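PDB 4QB6: Xyn30D from Paenibacillus barcinonensis, which probably cleaves glucuronoxylan as a modular family 30 xylanase, and is represented here by its calcium-containing CBM35 domain, which binds glucuronic acid-bearing sugars. Local coordinates for residues Y57-Y65 / G123-K131; T88-L97 / P154-S164. One frame throughout, in Å; residues are numbered along the deposited sequence. Where two conformers were deposited one is given.

How the contacts relate
Contact 1 forms part of the sugar-binding end of the domain, and contact 2 is the strand pair that runs from that end into the core; their centres lie about 12 Å apart. They share one sheet, since strand 87-96 of contact 2 is bordered by strand 128-137 of contact 1, with Gly129 N 2.8 Å from Tyr95 O and Lys131 O 2.8 Å from Phe93 N. Both also meet the same two bound groups. The glucuronic acid touches Tyr57 and Trp125 from contact 1 and Asn155 from contact 2, while one calcium ion joins the carbonyls of Thr61 and Gly64 to Asp157.

Contact 1: residues Y57-Y65 / G123-K131; sequences YPGYTGSGY and GSWSTWGEK. With CA (calcium ion), chain D; GCU (alpha-D-glucopyranuronic acid), chain B.
The ring of Tyr57 lies over CB of Trp125, which stands 3.4 Å from the ring centroid and only 4° off the ring normal, a CH-pi contact placed almost exactly over the centre of the face. Beyond CB the indole five-membered ring continues as an offset stack, its centroid 5.0 Å from that of the tyrosine. With CG anti to its carbonyl carbon (chi1 -64°), Trp125 carries its indole on to the sugar, where C4 of the glucuronic acid sits over one face and CZ2 comes within 3.4 Å of O6B. Tyr57 reaches the same sugar at its ring edge, OH to O2 being 2.9 Å in a hydrogen bond. An alanine in place of Trp125 would probably leave the glucuronic acid without its aromatic platform and the Tyr57 hydroxyl end less firmly placed. Tyr65 OH accepts the backbone N-H of Tyr57.

Trp128 makes the second junction. Its NE1 donates to Pro58 O at 2.9 Å and 175°, nearly straight and in the indole plane. The backbone of Tyr60 lies over one face of this indole, and Trp128 CH2 touches Tyr65 CG at 3.6 Å, the two rings being oblique to each other. Further along, the type II' turn from Thr61 to Gly64 offers the carbonyls of both end residues to a calcium ion, completed by Glu41, Glu43 and Asp157. Tyr57 and Trp125 form an aromatic wall of the glucuronic acid pocket of this CBM35 domain, well away from that calcium-binding turn.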
# COMPACT_ATOMS: atom_id res chain seq x y z
N TYR A 57 3.33 -13.74 9.95
CA TYR A 57 2.84 -14.60 8.84
C TYR A 57 3.89 -14.66 7.77
O TYR A 57 4.42 -13.64 7.33
CB TYR A 57 1.52 -14.06 8.28
CG TYR A 57 0.45 -14.11 9.31
CD1 TYR A 57 -0.05 -15.33 9.74
CD2 TYR A 57 -0.00 -12.95 9.92
CE1 TYR A 57 -1.03 -15.38 10.74
CE2 TYR A 57 -0.95 -13.01 10.91
CZ TYR A 57 -1.43 -14.21 11.32
OH TYR A 57 -2.41 -14.23 12.31
N PRO A 58 4.24 -15.87 7.32
CA PRO A 58 5.29 -16.05 6.34
C PRO A 58 4.86 -15.65 4.93
O PRO A 58 3.67 -15.57 4.63
CB PRO A 58 5.57 -17.55 6.44
CG PRO A 58 4.29 -18.12 6.83
CD PRO A 58 3.68 -17.14 7.79
N GLY A 59 5.85 -15.40 4.08
CA GLY A 59 5.63 -15.19 2.67
C GLY A 59 5.82 -13.78 2.17
O GLY A 59 5.70 -13.55 0.98
N TYR A 60 6.09 -12.85 3.09
CA TYR A 60 6.39 -11.47 2.74
C TYR A 60 7.72 -11.35 2.04
O TYR A 60 8.62 -12.19 2.19
CB TYR A 60 6.37 -10.60 4.01
CG TYR A 60 7.29 -11.12 5.10
CD1 TYR A 60 8.65 -10.85 5.06
CD2 TYR A 60 6.81 -11.92 6.13
CE1 TYR A 60 9.51 -11.34 6.03
CE2 TYR A 60 7.68 -12.43 7.11
CZ TYR A 60 9.01 -12.11 7.04
OH TYR A 60 9.88 -12.62 8.01
N THR A 61 7.89 -10.23 1.36
CA THR A 61 9.09 -9.84 0.63
C THR A 61 9.83 -8.89 1.58
O THR A 61 9.21 -8.23 2.43
CB THR A 61 8.70 -9.12 -0.69
OG1 THR A 61 8.02 -10.00 -1.59
CG2 THR A 61 9.88 -8.57 -1.44
N GLY A 62 11.15 -8.79 1.47
CA GLY A 62 11.91 -7.92 2.34
C GLY A 62 11.98 -8.40 3.76
O GLY A 62 11.96 -9.59 4.01
N SER A 63 12.01 -7.48 4.70
CA SER A 63 12.18 -7.83 6.09
C SER A 63 10.90 -8.02 6.88
O SER A 63 10.93 -8.40 8.04
CB SER A 63 13.05 -6.78 6.78
OG SER A 63 12.43 -5.51 6.71
N GLY A 64 9.74 -7.76 6.26
CA GLY A 64 8.48 -7.95 6.94
C GLY A 64 7.33 -7.39 6.14
O GLY A 64 7.39 -7.33 4.93
N TYR A 65 6.29 -7.00 6.88
CA TYR A 65 5.11 -6.36 6.30
C TYR A 65 4.59 -5.41 7.33
O TYR A 65 5.03 -5.41 8.49
CB TYR A 65 4.05 -7.39 5.87
CG TYR A 65 3.61 -8.29 6.98
CD1 TYR A 65 2.60 -7.93 7.85
CD2 TYR A 65 4.21 -9.54 7.19
CE1 TYR A 65 2.23 -8.73 8.90
CE2 TYR A 65 3.84 -10.36 8.22
CZ TYR A 65 2.83 -9.96 9.08
OH TYR A 65 2.49 -10.79 10.12
N GLY A 123 -8.14 -14.70 1.87
CA GLY A 123 -8.51 -16.01 2.45
C GLY A 123 -7.72 -16.46 3.65
O GLY A 123 -8.15 -17.31 4.44
N SER A 124 -6.52 -15.87 3.79
CA SER A 124 -5.57 -16.24 4.83
C SER A 124 -4.61 -15.09 5.09
O SER A 124 -4.23 -14.38 4.16
CB SER A 124 -4.76 -17.47 4.42
OG SER A 124 -3.75 -17.69 5.38
N TRP A 125 -4.14 -14.96 6.33
CA TRP A 125 -3.11 -13.99 6.59
C TRP A 125 -1.77 -14.37 5.98
O TRP A 125 -0.86 -13.55 5.93
CB TRP A 125 -2.94 -13.68 8.08
CG TRP A 125 -4.13 -13.06 8.72
CD1 TRP A 125 -4.89 -13.60 9.70
CD2 TRP A 125 -4.66 -11.76 8.44
NE1 TRP A 125 -5.90 -12.70 10.03
CE2 TRP A 125 -5.77 -11.57 9.27
CE3 TRP A 125 -4.33 -10.74 7.54
CZ2 TRP A 125 -6.55 -10.42 9.24
CZ3 TRP A 125 -5.08 -9.59 7.54
CH2 TRP A 125 -6.19 -9.46 8.37
N SER A 126 -1.65 -15.61 5.48
CA SER A 126 -0.44 -15.99 4.73
C SER A 126 -0.72 -16.25 3.25
O SER A 126 0.13 -16.81 2.56
CB SER A 126 0.35 -17.11 5.40
OG SER A 126 -0.28 -18.37 5.29
N THR A 127 -1.86 -15.80 2.76
CA THR A 127 -2.12 -15.76 1.32
C THR A 127 -1.90 -14.31 0.89
O THR A 127 -2.68 -13.41 1.25
CB THR A 127 -3.52 -16.20 0.92
OG1 THR A 127 -3.66 -17.57 1.32
CG2 THR A 127 -3.72 -16.07 -0.58
N TRP A 128 -0.86 -14.10 0.11
CA TRP A 128 -0.49 -12.77 -0.37
C TRP A 128 -1.04 -12.58 -1.75
O TRP A 128 -0.60 -13.24 -2.70
CB TRP A 128 1.02 -12.62 -0.34
CG TRP A 128 1.57 -12.74 1.04
CD1 TRP A 128 2.04 -13.88 1.62
CD2 TRP A 128 1.64 -11.72 2.05
NE1 TRP A 128 2.43 -13.61 2.91
CE2 TRP A 128 2.20 -12.29 3.20
CE3 TRP A 128 1.30 -10.36 2.07
CZ2 TRP A 128 2.40 -11.57 4.36
CZ3 TRP A 128 1.48 -9.66 3.24
CH2 TRP A 128 2.05 -10.25 4.34
N GLY A 129 -2.05 -11.73 -1.86
CA GLY A 129 -2.65 -11.40 -3.13
C GLY A 129 -2.17 -10.07 -3.65
O GLY A 129 -1.35 -9.39 -3.03
N GLU A 130 -2.68 -9.68 -4.79
CA GLU A 130 -2.30 -8.45 -5.46
C GLU A 130 -3.52 -7.66 -5.84
O GLU A 130 -4.57 -8.22 -6.20
CB GLU A 130 -1.43 -8.76 -6.69
CG GLU A 130 -0.06 -9.32 -6.29
CD GLU A 130 0.88 -9.69 -7.42
OE1 GLU A 130 0.42 -9.83 -8.57
OE2 GLU A 130 2.09 -9.86 -7.12
N LYS A 131 -3.38 -6.36 -5.78
CA LYS A 131 -4.41 -5.45 -6.27
C LYS A 131 -3.72 -4.33 -6.97
O LYS A 131 -2.76 -3.75 -6.42
CB LYS A 131 -5.21 -4.89 -5.13
CG LYS A 131 -6.16 -3.79 -5.54
CD LYS A 131 -6.86 -3.22 -4.33
CE LYS A 131 -7.46 -1.88 -4.63
NZ LYS A 131 -8.64 -2.02 -5.50
CA CA D . 7.72 -6.44 2.76
C1 GCU B . -4.80 -10.58 13.41
C2 GCU B . -3.52 -10.75 12.64
C3 GCU B . -2.94 -9.43 12.19
C4 GCU B . -4.06 -8.60 11.43
C5 GCU B . -5.25 -8.45 12.36
C6 GCU B . -6.36 -7.69 11.76
O2 GCU B . -2.58 -11.55 13.41
O3 GCU B . -1.82 -9.54 11.32
O4 GCU B . -3.54 -7.28 11.17
O5 GCU B . -5.68 -9.76 12.63
O6A GCU B . -6.14 -6.55 11.33
O6B GCU B . -7.48 -8.19 11.69

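Contact 2: residues T88-L97 / P154-S164; sequences TKNVKFRYAL and PNMDNITVTAS. With CA (calcium ion), chain D; GCU (alpha-D-glucopyranuronic acid), chain B.
Strands 88-96 and 155-163 run antiparallel, their axes 4.5 Å apart at closest approach with 156° between their directions. Paired backbone bonds link Asn90 with Thr162 and Lys92 with Thr160. The register then slips by one: Arg94 N donates to Asn158 O, but Arg94 O accepts from Asp157 N at 2.8 Å, so two residues face one in a classic beta bulge.

The extra residue puts Asp157 beside Arg94. Arg94 NH1 meets Asp157 OD2 at 2.7 Å in a salt bridge, the oxygen in the guanidinium plane, although the N-H···O angle is a bent 143° and the carboxylate is turned 56° from that plane. Asp157 OD1 binds calcium at 2.3 Å and its carbonyl O is a further ligand, so one carboxylate oxygen serves the guanidinium and the other the metal. Arg94 NH1 also donates to Gly59 O.

On the face carrying Phe93, Ile159 CG2 comes within 3.4 Å of Phe93 CD2, while Met156 SD approaches the ring at its edge in a Met-aromatic contact, 5.0 Å from the centroid. Bends at chi2 and chi3 fold Met156 back toward this ring and bring CE to 4.1 Å from Tyr95 CB. Phe119 meets the Phe93 and Tyr95 rings edge-to-face. These are neighbouring inner strands of the four-stranded sheet in a carbohydrate-binding beta-sandwich, their bulge supplying a calcium ligand and Asn155 reaching the sugar pocket.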
# COMPACT_ATOMS: atom_id res chain seq x y z
N THR A 88 0.11 8.10 -16.06
CA THR A 88 -0.64 7.10 -15.33
C THR A 88 0.30 5.97 -14.95
O THR A 88 1.05 5.45 -15.78
CB THR A 88 -1.81 6.57 -16.15
OG1 THR A 88 -2.64 7.68 -16.49
CG2 THR A 88 -2.61 5.54 -15.39
N LYS A 89 0.25 5.58 -13.69
CA LYS A 89 1.04 4.48 -13.17
C LYS A 89 0.15 3.36 -12.68
O LYS A 89 -0.92 3.63 -12.09
CB LYS A 89 1.90 4.93 -12.00
CG LYS A 89 2.74 6.17 -12.25
CD LYS A 89 3.65 6.08 -13.46
CE LYS A 89 4.35 7.40 -13.70
NZ LYS A 89 5.11 7.38 -14.97
N ASN A 90 0.59 2.13 -12.88
CA ASN A 90 0.02 0.94 -12.24
C ASN A 90 0.69 0.75 -10.91
O ASN A 90 1.92 0.60 -10.85
CB ASN A 90 0.26 -0.30 -13.11
CG ASN A 90 -0.48 -0.25 -14.41
OD1 ASN A 90 -1.50 0.38 -14.53
ND2 ASN A 90 0.07 -0.91 -15.43
N VAL A 91 -0.04 0.86 -9.82
CA VAL A 91 0.48 0.63 -8.48
C VAL A 91 -0.11 -0.67 -7.99
O VAL A 91 -1.34 -0.78 -7.83
CB VAL A 91 0.16 1.80 -7.52
CG1 VAL A 91 0.70 1.49 -6.14
CG2 VAL A 91 0.74 3.11 -8.06
N LYS A 92 0.73 -1.66 -7.81
CA LYS A 92 0.33 -3.01 -7.45
C LYS A 92 0.71 -3.29 -6.03
O LYS A 92 1.88 -3.33 -5.68
CB LYS A 92 0.97 -4.01 -8.42
CG LYS A 92 0.62 -5.46 -8.10
CD LYS A 92 1.15 -6.42 -9.17
CE LYS A 92 2.65 -6.42 -9.27
NZ LYS A 92 3.07 -7.35 -10.36
N PHE A 93 -0.29 -3.45 -5.17
CA PHE A 93 -0.12 -3.75 -3.76
C PHE A 93 -0.05 -5.24 -3.56
O PHE A 93 -0.91 -5.95 -4.10
CB PHE A 93 -1.33 -3.24 -2.96
CG PHE A 93 -1.56 -1.76 -3.05
CD1 PHE A 93 -2.33 -1.22 -4.05
CD2 PHE A 93 -0.98 -0.90 -2.13
CE1 PHE A 93 -2.54 0.14 -4.11
CE2 PHE A 93 -1.18 0.46 -2.22
CZ PHE A 93 -1.96 0.97 -3.22
N ARG A 94 0.91 -5.74 -2.82
CA ARG A 94 0.96 -7.14 -2.38
C ARG A 94 0.55 -7.13 -0.93
O ARG A 94 1.18 -6.45 -0.10
CB ARG A 94 2.33 -7.76 -2.58
CG ARG A 94 2.35 -9.26 -2.28
CD ARG A 94 3.65 -9.89 -2.76
NE ARG A 94 3.65 -11.37 -2.69
CZ ARG A 94 4.16 -12.07 -1.71
NH1 ARG A 94 4.66 -11.49 -0.64
NH2 ARG A 94 4.15 -13.40 -1.75
N TYR A 95 -0.51 -7.87 -0.60
CA TYR A 95 -1.16 -7.76 0.71
C TYR A 95 -1.82 -9.05 1.11
O TYR A 95 -2.07 -9.91 0.25
CB TYR A 95 -2.22 -6.63 0.68
CG TYR A 95 -3.48 -6.99 -0.08
CD1 TYR A 95 -3.56 -6.87 -1.46
CD2 TYR A 95 -4.60 -7.46 0.59
CE1 TYR A 95 -4.71 -7.23 -2.14
CE2 TYR A 95 -5.74 -7.81 -0.09
CZ TYR A 95 -5.78 -7.72 -1.45
OH TYR A 95 -6.94 -8.06 -2.15
N ALA A 96 -2.16 -9.18 2.39
CA ALA A 96 -2.89 -10.34 2.88
C ALA A 96 -4.06 -9.85 3.67
O ALA A 96 -3.99 -8.84 4.38
CB ALA A 96 -1.98 -11.23 3.71
N LEU A 97 -5.17 -10.56 3.57
CA LEU A 97 -6.40 -10.19 4.28
C LEU A 97 -7.22 -11.45 4.49
O LEU A 97 -7.78 -11.97 3.52
CB LEU A 97 -7.16 -9.12 3.49
CG LEU A 97 -8.50 -8.66 4.05
CD1 LEU A 97 -8.42 -8.30 5.52
CD2 LEU A 97 -9.01 -7.49 3.23
N PRO A 154 -5.65 -4.17 5.23
CA PRO A 154 -4.95 -5.42 4.98
C PRO A 154 -3.53 -5.35 5.53
O PRO A 154 -2.98 -4.27 5.68
CB PRO A 154 -4.94 -5.48 3.47
CG PRO A 154 -4.85 -4.06 3.05
CD PRO A 154 -5.69 -3.30 4.05
N ASN A 155 -2.91 -6.49 5.80
CA ASN A 155 -1.50 -6.48 6.09
C ASN A 155 -0.76 -6.20 4.77
O ASN A 155 -1.06 -6.83 3.74
CB ASN A 155 -1.03 -7.78 6.68
CG ASN A 155 -1.50 -8.00 8.09
OD1 ASN A 155 -1.96 -7.09 8.78
ND2 ASN A 155 -1.32 -9.22 8.57
N MET A 156 0.17 -5.27 4.75
CA MET A 156 0.71 -4.72 3.51
C MET A 156 2.16 -5.07 3.36
O MET A 156 2.99 -4.71 4.22
CB MET A 156 0.54 -3.19 3.50
CG MET A 156 0.89 -2.54 2.17
SD MET A 156 -0.07 -3.10 0.77
CE MET A 156 -1.68 -2.60 1.17
N ASP A 157 2.50 -5.77 2.29
CA ASP A 157 3.88 -6.23 2.09
C ASP A 157 4.74 -5.25 1.33
O ASP A 157 5.86 -4.94 1.76
CB ASP A 157 3.86 -7.58 1.37
CG ASP A 157 5.22 -8.22 1.27
OD1 ASP A 157 6.13 -7.88 2.04
OD2 ASP A 157 5.33 -9.09 0.39
N ASN A 158 4.25 -4.78 0.21
CA ASN A 158 5.03 -3.93 -0.70
C ASN A 158 4.11 -3.34 -1.73
O ASN A 158 2.92 -3.74 -1.81
CB ASN A 158 6.21 -4.73 -1.35
CG ASN A 158 5.78 -5.77 -2.35
OD1 ASN A 158 6.32 -6.90 -2.38
ND2 ASN A 158 4.92 -5.42 -3.19
N ILE A 159 4.61 -2.37 -2.48
CA ILE A 159 3.98 -1.92 -3.71
C ILE A 159 4.96 -2.01 -4.85
O ILE A 159 6.20 -1.95 -4.66
CB ILE A 159 3.45 -0.48 -3.64
CG1 ILE A 159 4.57 0.51 -3.28
CG2 ILE A 159 2.29 -0.43 -2.69
CD1 ILE A 159 4.16 1.95 -3.36
N THR A 160 4.44 -2.21 -6.04
CA THR A 160 5.25 -2.13 -7.28
C THR A 160 4.64 -1.07 -8.13
O THR A 160 3.42 -1.07 -8.35
CB THR A 160 5.32 -3.46 -8.00
OG1 THR A 160 5.85 -4.45 -7.11
CG2 THR A 160 6.19 -3.38 -9.25
N VAL A 161 5.44 -0.16 -8.65
CA VAL A 161 4.97 0.96 -9.47
C VAL A 161 5.55 0.78 -10.85
O VAL A 161 6.77 0.61 -11.01
CB VAL A 161 5.45 2.30 -8.88
CG1 VAL A 161 4.95 3.47 -9.70
CG2 VAL A 161 4.99 2.41 -7.42
N THR A 162 4.70 0.88 -11.85
CA THR A 162 5.06 0.64 -13.25
C THR A 162 4.36 1.73 -14.07
O THR A 162 3.26 2.17 -13.75
CB THR A 162 4.61 -0.78 -13.65
OG1 THR A 162 5.24 -1.75 -12.77
CG2 THR A 162 4.94 -1.10 -15.10
N ALA A 163 4.99 2.21 -15.12
CA ALA A 163 4.33 3.12 -16.01
C ALA A 163 3.28 2.36 -16.79
O ALA A 163 3.55 1.25 -17.24
CB ALA A 163 5.33 3.74 -16.97
N SER A 164 2.09 2.92 -16.92
CA SER A 164 0.97 2.19 -17.54
C SER A 164 1.15 2.11 -19.05
O SER A 164 1.88 2.89 -19.66
CB SER A 164 -0.38 2.84 -17.20
OG SER A 164 -0.68 2.74 -15.82
OXT SER A 164 0.56 1.23 -19.68
CA CA D . 7.72 -6.44 2.76
C1 GCU B . -4.80 -10.58 13.41
C2 GCU B . -3.52 -10.75 12.64
C3 GCU B . -2.94 -9.43 12.19
C4 GCU B . -4.06 -8.60 11.43
C5 GCU B . -5.25 -8.45 12.36
C6 GCU B . -6.36 -7.69 11.76
O2 GCU B . -2.58 -11.55 13.41
O3 GCU B . -1.82 -9.54 11.32
O4 GCU B . -3.54 -7.28 11.17
O5 GCU B . -5.68 -9.76 12.63
O6A GCU B . -6.14 -6.55 11.33
O6B GCU B . -7.48 -8.19 11.69
O HOH W 1 3.75 -5.49 -5.55